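Local coordinates for protein aspartate--tRNA(Asp/Asn) ligase (Thermus thermophilus, PDB 1N9W) that attaches L-aspartate to both tRNA(Asp) and tRNA(Asn), first activating the amino acid with ATP and then passing it to the acceptor end of the tRNA, at residues 224-238 with 337-351. Numbering follows the deposited sequence.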
loop_
_atom_site.group_PDB
_atom_site.type_symbol
_atom_site.label_atom_id
_atom_site.label_comp_id
_atom_site.label_asym_id
_atom_site.label_seq_id
_atom_site.Cartn_x
_atom_site.Cartn_y
_atom_site.Cartn_z
ATOM N N ILE B 224 -23.760 2.709 -7.580
ATOM C CA ILE B 224 -23.654 4.093 -8.000
ATOM C C ILE B 224 -24.863 4.457 -8.863
ATOM O O ILE B 224 -25.581 3.577 -9.345
ATOM C CB ILE B 224 -22.376 4.328 -8.826
ATOM C CG1 ILE B 224 -22.405 3.449 -10.077
ATOM C CG2 ILE B 224 -21.142 4.014 -7.975
ATOM C CD1 ILE B 224 -21.277 3.732 -11.046
ATOM N N ALA B 225 -25.078 5.756 -9.056
ATOM C CA ALA B 225 -26.184 6.248 -9.871
ATOM C C ALA B 225 -25.725 6.367 -11.324
ATOM O O ALA B 225 -26.471 6.037 -12.240
ATOM C CB ALA B 225 -26.656 7.609 -9.350
ATOM N N ASP B 226 -24.493 6.836 -11.514
ATOM C CA ASP B 226 -23.897 7.012 -12.843
ATOM C C ASP B 226 -22.400 7.312 -12.714
ATOM O O ASP B 226 -21.853 7.293 -11.611
ATOM C CB ASP B 226 -24.588 8.159 -13.587
ATOM C CG ASP B 226 -24.805 9.378 -12.706
ATOM O OD1 ASP B 226 -23.934 9.672 -11.855
ATOM O OD2 ASP B 226 -25.842 10.052 -12.870
ATOM N N GLU B 227 -21.737 7.599 -13.833
ATOM C CA GLU B 227 -20.301 7.890 -13.805
ATOM C C GLU B 227 -19.993 9.167 -13.025
ATOM O O GLU B 227 -18.855 9.396 -12.611
ATOM C CB GLU B 227 -19.733 8.006 -15.231
ATOM C CG GLU B 227 -20.027 9.323 -15.952
ATOM C CD GLU B 227 -21.472 9.451 -16.414
ATOM O OE1 GLU B 227 -21.820 10.506 -16.985
ATOM O OE2 GLU B 227 -22.257 8.502 -16.210
ATOM N N GLU B 228 -21.018 9.987 -12.815
ATOM C CA GLU B 228 -20.870 11.243 -12.095
ATOM C C GLU B 228 -20.461 11.015 -10.644
ATOM O O GLU B 228 -19.851 11.886 -10.022
ATOM C CB GLU B 228 -22.183 12.031 -12.144
ATOM C CG GLU B 228 -22.024 13.516 -11.877
ATOM C CD GLU B 228 -21.063 14.173 -12.853
ATOM O OE1 GLU B 228 -21.206 13.941 -14.075
ATOM O OE2 GLU B 228 -20.163 14.918 -12.402
ATOM N N ASP B 229 -20.811 9.854 -10.101
ATOM C CA ASP B 229 -20.437 9.538 -8.722
ATOM C C ASP B 229 -18.926 9.355 -8.644
ATOM O O ASP B 229 -18.293 9.758 -7.668
ATOM C CB ASP B 229 -21.122 8.258 -8.236
ATOM C CG ASP B 229 -22.577 8.472 -7.899
ATOM O OD1 ASP B 229 -22.959 9.619 -7.584
ATOM O OD2 ASP B 229 -23.343 7.488 -7.929
ATOM N N LEU B 230 -18.362 8.750 -9.687
ATOM C CA LEU B 230 -16.928 8.499 -9.763
ATOM C C LEU B 230 -16.134 9.805 -9.832
ATOM O O LEU B 230 -15.135 9.970 -9.122
ATOM C CB LEU B 230 -16.615 7.635 -10.986
ATOM C CG LEU B 230 -17.502 6.409 -11.186
ATOM C CD1 LEU B 230 -17.060 5.648 -12.430
ATOM C CD2 LEU B 230 -17.422 5.515 -9.962
ATOM N N MET B 231 -16.582 10.729 -10.684
ATOM C CA MET B 231 -15.902 12.017 -10.841
ATOM C C MET B 231 -15.922 12.827 -9.543
ATOM O O MET B 231 -14.896 13.374 -9.134
ATOM C CB MET B 231 -16.522 12.821 -12.005
ATOM C CG MET B 231 -15.910 12.479 -13.378
ATOM S SD MET B 231 -16.634 13.307 -14.852
ATOM C CE MET B 231 -17.797 12.035 -15.403
ATOM N N ARG B 232 -17.077 12.890 -8.890
ATOM C CA ARG B 232 -17.177 13.618 -7.633
ATOM C C ARG B 232 -16.286 12.956 -6.573
ATOM O O ARG B 232 -15.686 13.640 -5.745
ATOM C CB ARG B 232 -18.633 13.660 -7.157
ATOM C CG ARG B 232 -19.468 14.751 -7.831
ATOM C CD ARG B 232 -20.873 14.264 -8.152
ATOM N NE ARG B 232 -21.492 13.594 -7.011
ATOM C CZ ARG B 232 -22.572 12.824 -7.099
ATOM N NH1 ARG B 232 -23.152 12.630 -8.280
ATOM N NH2 ARG B 232 -23.065 12.243 -6.012
ATOM N N LEU B 233 -16.196 11.630 -6.609
ATOM C CA LEU B 233 -15.368 10.902 -5.663
ATOM C C LEU B 233 -13.891 11.227 -5.888
ATOM O O LEU B 233 -13.171 11.563 -4.953
ATOM C CB LEU B 233 -15.571 9.393 -5.809
ATOM C CG LEU B 233 -14.524 8.516 -5.079
ATOM C CD1 LEU B 233 -14.763 8.583 -3.586
ATOM C CD2 LEU B 233 -14.618 7.073 -5.562
ATOM N N GLU B 234 -13.451 11.125 -7.138
ATOM C CA GLU B 234 -12.065 11.404 -7.467
ATOM C C GLU B 234 -11.624 12.809 -7.074
ATOM O O GLU B 234 -10.472 13.018 -6.675
ATOM C CB GLU B 234 -11.804 11.169 -8.951
ATOM C CG GLU B 234 -10.450 11.669 -9.384
ATOM C CD GLU B 234 -9.961 11.043 -10.679
ATOM O OE1 GLU B 234 -10.800 10.734 -11.554
ATOM O OE2 GLU B 234 -8.731 10.881 -10.813
ATOM N N GLU B 235 -12.535 13.770 -7.185
ATOM C CA GLU B 235 -12.241 15.160 -6.830
ATOM C C GLU B 235 -11.916 15.275 -5.353
ATOM O O GLU B 235 -10.937 15.912 -4.967
ATOM C CB GLU B 235 -13.441 16.065 -7.151
ATOM C CG GLU B 235 -13.458 16.598 -8.580
ATOM C CD GLU B 235 -14.679 17.488 -8.867
ATOM O OE1 GLU B 235 -15.000 18.367 -8.036
ATOM O OE2 GLU B 235 -15.297 17.314 -9.929
ATOM N N ALA B 236 -12.756 14.661 -4.528
ATOM C CA ALA B 236 -12.563 14.695 -3.083
ATOM C C ALA B 236 -11.301 13.903 -2.732
ATOM O O ALA B 236 -10.526 14.315 -1.870
ATOM C CB ALA B 236 -13.788 14.103 -2.382
ATOM N N LEU B 237 -11.108 12.776 -3.418
ATOM C CA LEU B 237 -9.946 11.920 -3.219
ATOM C C LEU B 237 -8.667 12.720 -3.471
ATOM O O LEU B 237 -7.758 12.731 -2.643
ATOM C CB LEU B 237 -10.005 10.726 -4.178
ATOM C CG LEU B 237 -8.799 9.779 -4.258
ATOM C CD1 LEU B 237 -8.621 9.052 -2.938
ATOM C CD2 LEU B 237 -9.016 8.781 -5.395
ATOM N N LEU B 238 -8.611 13.399 -4.615
ATOM C CA LEU B 238 -7.454 14.207 -4.986
ATOM C C LEU B 238 -7.168 15.315 -3.992
ATOM O O LEU B 238 -6.008 15.576 -3.659
ATOM C CB LEU B 238 -7.653 14.824 -6.367
ATOM C CG LEU B 238 -7.449 13.870 -7.541
ATOM C CD1 LEU B 238 -8.133 14.425 -8.772
ATOM C CD2 LEU B 238 -5.961 13.664 -7.768
ATOM N N PHE B 337 -14.837 8.618 -18.656
ATOM C CA PHE B 337 -14.197 9.921 -18.505
ATOM C C PHE B 337 -12.686 9.789 -18.297
ATOM O O PHE B 337 -12.197 8.755 -17.844
ATOM C CB PHE B 337 -14.824 10.689 -17.327
ATOM C CG PHE B 337 -14.598 10.045 -15.978
ATOM C CD1 PHE B 337 -13.375 10.170 -15.322
ATOM C CD2 PHE B 337 -15.601 9.290 -15.379
ATOM C CE1 PHE B 337 -13.153 9.552 -14.089
ATOM C CE2 PHE B 337 -15.389 8.667 -14.146
ATOM C CZ PHE B 337 -14.162 8.799 -13.505
ATOM N N ASP B 338 -11.961 10.848 -18.642
ATOM C CA ASP B 338 -10.515 10.903 -18.495
ATOM C C ASP B 338 -10.201 12.197 -17.785
ATOM O O ASP B 338 -10.820 13.219 -18.070
ATOM C CB ASP B 338 -9.836 10.904 -19.863
ATOM C CG ASP B 338 -9.490 9.518 -20.341
ATOM O OD1 ASP B 338 -10.087 8.547 -19.836
ATOM O OD2 ASP B 338 -8.618 9.398 -21.231
ATOM N N LEU B 339 -9.255 12.161 -16.853
ATOM C CA LEU B 339 -8.890 13.378 -16.138
ATOM C C LEU B 339 -7.576 13.908 -16.690
ATOM O O LEU B 339 -6.591 13.176 -16.783
ATOM C CB LEU B 339 -8.751 13.110 -14.638
ATOM C CG LEU B 339 -8.193 14.274 -13.812
ATOM C CD1 LEU B 339 -9.085 15.501 -13.970
ATOM C CD2 LEU B 339 -8.093 13.865 -12.352
ATOM N N LEU B 340 -7.571 15.175 -17.078
ATOM C CA LEU B 340 -6.365 15.796 -17.594
ATOM C C LEU B 340 -5.807 16.721 -16.540
ATOM O O LEU B 340 -6.501 17.613 -16.054
ATOM C CB LEU B 340 -6.663 16.602 -18.858
ATOM C CG LEU B 340 -7.082 15.802 -20.086
ATOM C CD1 LEU B 340 -7.278 16.761 -21.254
ATOM C CD2 LEU B 340 -6.016 14.767 -20.413
ATOM N N PHE B 341 -4.554 16.495 -16.174
ATOM C CA PHE B 341 -3.904 17.322 -15.174
ATOM C C PHE B 341 -2.749 18.049 -15.833
ATOM O O PHE B 341 -1.769 17.435 -16.248
ATOM C CB PHE B 341 -3.403 16.455 -14.017
ATOM C CG PHE B 341 -2.658 17.220 -12.962
ATOM C CD1 PHE B 341 -3.197 18.378 -12.403
ATOM C CD2 PHE B 341 -1.425 16.768 -12.507
ATOM C CE1 PHE B 341 -2.520 19.066 -11.403
ATOM C CE2 PHE B 341 -0.744 17.449 -11.508
ATOM C CZ PHE B 341 -1.289 18.603 -10.955
ATOM N N ARG B 342 -2.877 19.366 -15.939
ATOM C CA ARG B 342 -1.840 20.180 -16.565
ATOM C C ARG B 342 -1.419 19.630 -17.929
ATOM O O ARG B 342 -0.240 19.655 -18.277
ATOM C CB ARG B 342 -0.626 20.291 -15.629
ATOM C CG ARG B 342 -0.848 21.263 -14.480
ATOM C CD ARG B 342 0.308 21.324 -13.486
ATOM N NE ARG B 342 0.056 22.380 -12.501
ATOM C CZ ARG B 342 0.767 22.579 -11.394
ATOM N NH1 ARG B 342 1.798 21.790 -11.100
ATOM N NH2 ARG B 342 0.437 23.573 -10.576
ATOM N N GLY B 343 -2.386 19.121 -18.688
ATOM C CA GLY B 343 -2.091 18.608 -20.017
ATOM C C GLY B 343 -1.829 17.120 -20.141
ATOM O O GLY B 343 -1.764 16.588 -21.251
ATOM N N LEU B 344 -1.680 16.443 -19.011
ATOM C CA LEU B 344 -1.412 15.012 -19.039
ATOM C C LEU B 344 -2.577 14.203 -18.479
ATOM O O LEU B 344 -3.226 14.605 -17.512
ATOM C CB LEU B 344 -0.140 14.708 -18.247
ATOM C CG LEU B 344 0.385 13.277 -18.321
ATOM C CD1 LEU B 344 0.694 12.922 -19.775
ATOM C CD2 LEU B 344 1.629 13.146 -17.456
ATOM N N GLU B 345 -2.849 13.064 -19.104
ATOM C CA GLU B 345 -3.925 12.200 -18.648
ATOM C C GLU B 345 -3.432 11.423 -17.431
ATOM O O GLU B 345 -2.527 10.598 -17.535
ATOM C CB GLU B 345 -4.345 11.235 -19.767
ATOM C CG GLU B 345 -5.396 10.216 -19.348
ATOM C CD GLU B 345 -4.811 8.835 -19.101
ATOM O OE1 GLU B 345 -4.441 8.160 -20.089
ATOM O OE2 GLU B 345 -4.708 8.425 -17.920
ATOM N N ILE B 346 -4.019 11.706 -16.272
ATOM C CA ILE B 346 -3.624 11.033 -15.040
ATOM C C ILE B 346 -4.721 10.103 -14.547
ATOM O O ILE B 346 -4.575 9.463 -13.507
ATOM C CB ILE B 346 -3.323 12.036 -13.914
ATOM C CG1 ILE B 346 -4.612 12.740 -13.488
ATOM C CG2 ILE B 346 -2.269 13.032 -14.375
ATOM C CD1 ILE B 346 -4.497 13.525 -12.200
ATOM N N THR B 347 -5.823 10.032 -15.284
ATOM C CA THR B 347 -6.930 9.177 -14.887
ATOM C C THR B 347 -7.779 8.735 -16.059
ATOM O O THR B 347 -7.980 9.476 -17.021
ATOM C CB THR B 347 -7.855 9.887 -13.877
ATOM O OG1 THR B 347 -7.102 10.253 -12.716
ATOM C CG2 THR B 347 -9.003 8.966 -13.463
ATOM N N SER B 348 -8.282 7.514 -15.965
ATOM C CA SER B 348 -9.134 6.971 -17.004
ATOM C C SER B 348 -10.078 5.958 -16.377
ATOM O O SER B 348 -9.637 4.974 -15.782
ATOM C CB SER B 348 -8.291 6.299 -18.085
ATOM O OG SER B 348 -9.116 5.861 -19.145
ATOM N N GLY B 349 -11.376 6.211 -16.500
ATOM C CA GLY B 349 -12.352 5.303 -15.937
ATOM C C GLY B 349 -13.771 5.614 -16.356
ATOM O O GLY B 349 -14.002 6.366 -17.304
ATOM N N GLY B 350 -14.728 5.027 -15.647
ATOM C CA GLY B 350 -16.127 5.255 -15.953
ATOM C C GLY B 350 -16.986 4.112 -15.453
ATOM O O GLY B 350 -16.478 3.145 -14.883
ATOM N N GLN B 351 -18.293 4.220 -15.658
ATOM C CA GLN B 351 -19.202 3.169 -15.230
ATOM C C GLN B 351 -19.070 1.972 -16.169
ATOM O O GLN B 351 -18.843 2.150 -17.365
ATOM C CB GLN B 351 -20.638 3.695 -15.219
ATOM C CG GLN B 351 -21.688 2.619 -15.037
ATOM C CD GLN B 351 -23.001 3.168 -14.519
ATOM O OE1 GLN B 351 -23.329 4.339 -14.735
ATOM N NE2 GLN B 351 -23.768 2.323 -13.838
#
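The Phe337 ring packs against Met231, whose CG stands 3.7 Å from the ring centroid, 7° off the normal, a CH-pi contact. Met231 SD sits obliquely on the same side, a Met-aromatic contact, and the bend at chi3 brings Met231 CE to 3.5 Å from Phe337 CD2. The opposite face carries the backbone oxygen of Gly349, offset toward the rim. At the edge come Leu230, its CB 3.5 Å from Phe337 CE2, and Glu234 OE1. Phe337 holds its CG between the backbone N and the carbonyl carbon (chi1 65°), which points the ring at the helix; Phe313 meets it nearly at right angles. With an alanine in place of Phe337, Met231 would probably lose its aromatic platform and a gap would open between the helix and the hairpin. Farther along, Glu234 reaches out extended, CG anti to the backbone N (chi1 170°), and places OE2 2.6 Å from Thr347 OG1; the hydroxyl proton may instead serve Ile346 O. Thr347 shares a classic beta bulge with Ile346 opposite Leu339, whose CD2 meets Leu238 CD1 tip to tip at 3.6 Å. At the other end, Leu230 CD1 presses on Gly350 C, and Gln351 runs alongside Ile224 with Gln351 OE1 taking a hydrogen bond from Arg335 NH1. Helix 227-248 thus packs on the antiparallel hairpin of the class II catalytic sheet, on the side away from Ser348, predicted to bind aspartate. Glu234 OE1 is buried without a partner in the model, so this carboxylate, beside a ring and a threonine methyl, may well have a raised pKa.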